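Local coordinates for N-acyl-D-glutamate deacylase (Bordetella bronchiseptica, PDB 3GIQ), which probably hydrolyses the amide bond of N-acyl-D-glutamates, releasing D-glutamate and a carboxylate, with a zinc centre of the amidohydrolase superfamily, at residues C95-A100 with A110-L115. Numbering follows the deposited sequence.
Sequences CGVSAA and AALALL. With ZN (zinc ion), chain E; ZN (zinc ion), chain D; G01 (N-[(R)-hydroxy(methyl)phosphoryl]-D-glutamic acid), chain C.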
ATOM      1  N   CYS A  95      -1.010  -8.011  -3.019  1.00 11.34           N
ATOM      2  CA  CYS A  95      -1.378  -9.322  -2.495  1.00 11.04           C
ATOM      3  C   CYS A  95      -2.054 -10.281  -3.471  1.00 11.81           C
ATOM      4  O   CYS A  95      -2.897 -11.087  -3.076  1.00 10.69           O
ATOM      5  CB  CYS A  95      -2.254  -9.132  -1.256  1.00 11.26           C
ATOM      6  SG  CYS A  95      -1.429  -8.106  -0.017  1.00 11.50           S
ATOM      7  N   GLY A  96      -1.676 -10.190  -4.742  1.00 12.70           N
ATOM      8  CA  GLY A  96      -2.232 -11.076  -5.751  1.00 12.90           C
ATOM      9  C   GLY A  96      -3.548 -10.646  -6.376  1.00 12.42           C
ATOM     10  O   GLY A  96      -4.006 -11.276  -7.325  1.00 11.97           O
ATOM     11  N   VAL A  97      -4.160  -9.585  -5.863  1.00 12.95           N
ATOM     12  CA  VAL A  97      -5.433  -9.134  -6.419  1.00 12.66           C
ATOM     13  C   VAL A  97      -5.368  -7.724  -6.990  1.00 12.43           C
ATOM     14  O   VAL A  97      -4.898  -6.789  -6.334  1.00 13.20           O
ATOM     15  CB  VAL A  97      -6.561  -9.221  -5.367  1.00 14.28           C
ATOM     16  CG1 VAL A  97      -6.880 -10.682  -5.081  1.00 13.27           C
ATOM     17  CG2 VAL A  97      -6.151  -8.506  -4.090  1.00 14.78           C
ATOM     18  N   SER A  98      -5.848  -7.577  -8.224  1.00 11.72           N
ATOM     19  CA  SER A  98      -5.824  -6.293  -8.912  1.00 11.62           C
ATOM     20  C   SER A  98      -7.091  -6.010  -9.716  1.00 11.70           C
ATOM     21  O   SER A  98      -7.976  -6.857  -9.831  1.00 11.19           O
ATOM     22  CB  SER A  98      -4.609  -6.237  -9.842  1.00 12.82           C
ATOM     23  OG  SER A  98      -4.600  -7.356 -10.720  1.00 11.38           O
ATOM     24  N   ALA A  99      -7.164  -4.802 -10.266  1.00 12.03           N
ATOM     25  CA  ALA A  99      -8.302  -4.370 -11.067  1.00 14.36           C
ATOM     26  C   ALA A  99      -8.359  -5.109 -12.405  1.00 14.44           C
ATOM     27  O   ALA A  99      -9.430  -5.263 -12.991  1.00 14.75           O
ATOM     28  CB  ALA A  99      -8.218  -2.862 -11.312  1.00 13.15           C
ATOM     29  N   ALA A 100      -7.201  -5.560 -12.879  1.00 15.41           N
ATOM     30  CA  ALA A 100      -7.107  -6.271 -14.153  1.00 15.13           C
ATOM     31  C   ALA A 100      -5.931  -7.245 -14.120  1.00 14.81           C
ATOM     32  O   ALA A 100      -4.999  -7.070 -13.341  1.00 14.68           O
ATOM     33  CB  ALA A 100      -6.919  -5.267 -15.286  1.00 15.32           C
ATOM     34  N   ALA A 110     -11.966 -15.241  -2.814  1.00 15.15           N
ATOM     35  CA  ALA A 110     -12.446 -14.464  -1.672  1.00 16.84           C
ATOM     36  C   ALA A 110     -11.729 -13.125  -1.535  1.00 16.66           C
ATOM     37  O   ALA A 110     -12.364 -12.096  -1.301  1.00 17.43           O
ATOM     38  CB  ALA A 110     -12.289 -15.271  -0.383  1.00 15.41           C
ATOM     39  N   ALA A 111     -10.408 -13.142  -1.690  1.00 18.61           N
ATOM     40  CA  ALA A 111      -9.599 -11.932  -1.563  1.00 20.02           C
ATOM     41  C   ALA A 111      -9.975 -10.823  -2.549  1.00 20.06           C
ATOM     42  O   ALA A 111      -9.769  -9.643  -2.268  1.00 19.74           O
ATOM     43  CB  ALA A 111      -8.118 -12.283  -1.709  1.00 20.88           C
ATOM     44  N   LEU A 112     -10.520 -11.191  -3.702  1.00 20.18           N
ATOM     45  CA  LEU A 112     -10.906 -10.190  -4.692  1.00 20.63           C
ATOM     46  C   LEU A 112     -12.040  -9.293  -4.211  1.00 20.95           C
ATOM     47  O   LEU A 112     -12.110  -8.118  -4.575  1.00 20.95           O
ATOM     48  CB  LEU A 112     -11.307 -10.860  -6.010  1.00 21.36           C
ATOM     49  CG  LEU A 112     -10.171 -11.114  -7.003  1.00 21.64           C
ATOM     50  CD1 LEU A 112     -10.695 -11.899  -8.195  1.00 22.28           C
ATOM     51  CD2 LEU A 112      -9.586  -9.783  -7.459  1.00 21.00           C
ATOM     52  N   ALA A 113     -12.923  -9.845  -3.387  1.00 20.82           N
ATOM     53  CA  ALA A 113     -14.056  -9.084  -2.870  1.00 20.66           C
ATOM     54  C   ALA A 113     -13.608  -7.837  -2.116  1.00 21.29           C
ATOM     55  O   ALA A 113     -14.328  -6.837  -2.071  1.00 20.97           O
ATOM     56  CB  ALA A 113     -14.906  -9.967  -1.960  1.00 21.85           C
ATOM     57  N   LEU A 114     -12.418  -7.892  -1.525  1.00 19.21           N
ATOM     58  CA  LEU A 114     -11.902  -6.759  -0.765  1.00 18.93           C
ATOM     59  C   LEU A 114     -11.691  -5.501  -1.601  1.00 18.24           C
ATOM     60  O   LEU A 114     -11.644  -4.393  -1.064  1.00 16.92           O
ATOM     61  CB  LEU A 114     -10.584  -7.134  -0.084  1.00 18.03           C
ATOM     62  CG  LEU A 114     -10.650  -8.210   1.001  1.00 18.28           C
ATOM     63  CD1 LEU A 114      -9.253  -8.424   1.579  1.00 16.13           C
ATOM     64  CD2 LEU A 114     -11.619  -7.784   2.090  1.00 20.35           C
ATOM     65  N   LEU A 115     -11.555  -5.667  -2.912  1.00 16.15           N
ATOM     66  CA  LEU A 115     -11.343  -4.520  -3.787  1.00 15.69           C
ATOM     67  C   LEU A 115     -12.631  -3.748  -4.038  1.00 15.88           C
ATOM     68  O   LEU A 115     -12.602  -2.549  -4.308  1.00 14.66           O
ATOM     69  CB  LEU A 115     -10.761  -4.978  -5.125  1.00 15.63           C
ATOM     70  CG  LEU A 115      -9.439  -5.742  -5.034  1.00 19.30           C
ATOM     71  CD1 LEU A 115      -8.928  -6.041  -6.432  1.00 18.17           C
ATOM     72  CD2 LEU A 115      -8.426  -4.917  -4.260  1.00 17.11           C
TER
HETATM   73 ZN    ZN E 483      -2.614  -6.211   0.960  1.00 14.93          ZN
HETATM   74 ZN    ZN D 482      -1.548  -9.361   1.896  1.00 12.57          ZN
HETATM   75  CD  G01 C 481      -3.185 -12.118   7.823  1.00 13.01           C
HETATM   76  CG  G01 C 481      -2.514 -10.911   7.169  1.00  9.99           C
HETATM   77  CB  G01 C 481      -3.542 -10.123   6.345  1.00 10.65           C
HETATM   78  CA  G01 C 481      -3.112  -8.821   5.616  1.00 10.53           C
HETATM   79  C   G01 C 481      -2.656  -7.787   6.670  1.00 12.11           C
HETATM   80  C6  G01 C 481      -5.620  -7.947   2.447  1.00 10.96           C
HETATM   81  P   G01 C 481      -3.992  -8.214   3.128  1.00 11.28           P
HETATM   82  OPA G01 C 481      -3.112  -6.947   2.746  1.00 10.64           O
HETATM   83  OPB G01 C 481      -3.413  -9.453   2.554  1.00 12.03           O
HETATM   84  N   G01 C 481      -4.158  -8.214   4.749  1.00  9.61           N
HETATM   85  O   G01 C 481      -3.505  -7.040   7.193  1.00 11.82           O
HETATM   86  OXT G01 C 481      -1.437  -7.770   6.932  1.00 12.03           O
HETATM   87  OE1 G01 C 481      -3.910 -11.895   8.820  1.00 11.63           O
HETATM   88  OE2 G01 C 481      -2.965 -13.225   7.301  1.00 12.31           O
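The sulfur of C95 is shared by two zinc ions, with SG 2.4 Å from the zinc of chain E and 2.3 Å from the zinc of chain D. H66, H68, H218 and H248 supply further ligands, and the two phosphonamidate oxygens, OPA and OPB, of the bound ligand G01 each take one metal, a bridged binuclear site of the amidohydrolase TIM barrel. Cysteine suits the place because one soft sulfur can bridge both ions. G96 follows with phi of 85°, where a side chain would press on the preceding carbonyl oxygen.

Beyond this turn the contact becomes apolar. The CB of V97 points toward 110-115, and CG1, anti to the carbonyl carbon (chi1 -70°), lies 3.9 Å from A111 CB and 3.7 Å from L112 CD2. The small methyl of A111 is consistent with the close approach of 110-115, whose backbone angles are helical, while the V97 and L112 side chains run alongside one another, headed in opposite senses. L115 uses a single branch, its CD1 resting 3.6 Å from S98 O and also meeting V97 CB. The CB of S98 points away from 110-115, and OG donates to A100 O (2.7 Å), standing 42° out of that carbonyl's plane, and accepts from G145 N, so backbone groups engage it on both counts.

L114, on another face of the turn, brings CD1 to 3.8 Å from the ligand methyl C6. The valine–alanine–leucine packing thus joins the loop carrying the metal ligand to a turn that borders the ligand pocket, consistent with an apolar wall beside the acyl end of a substrate.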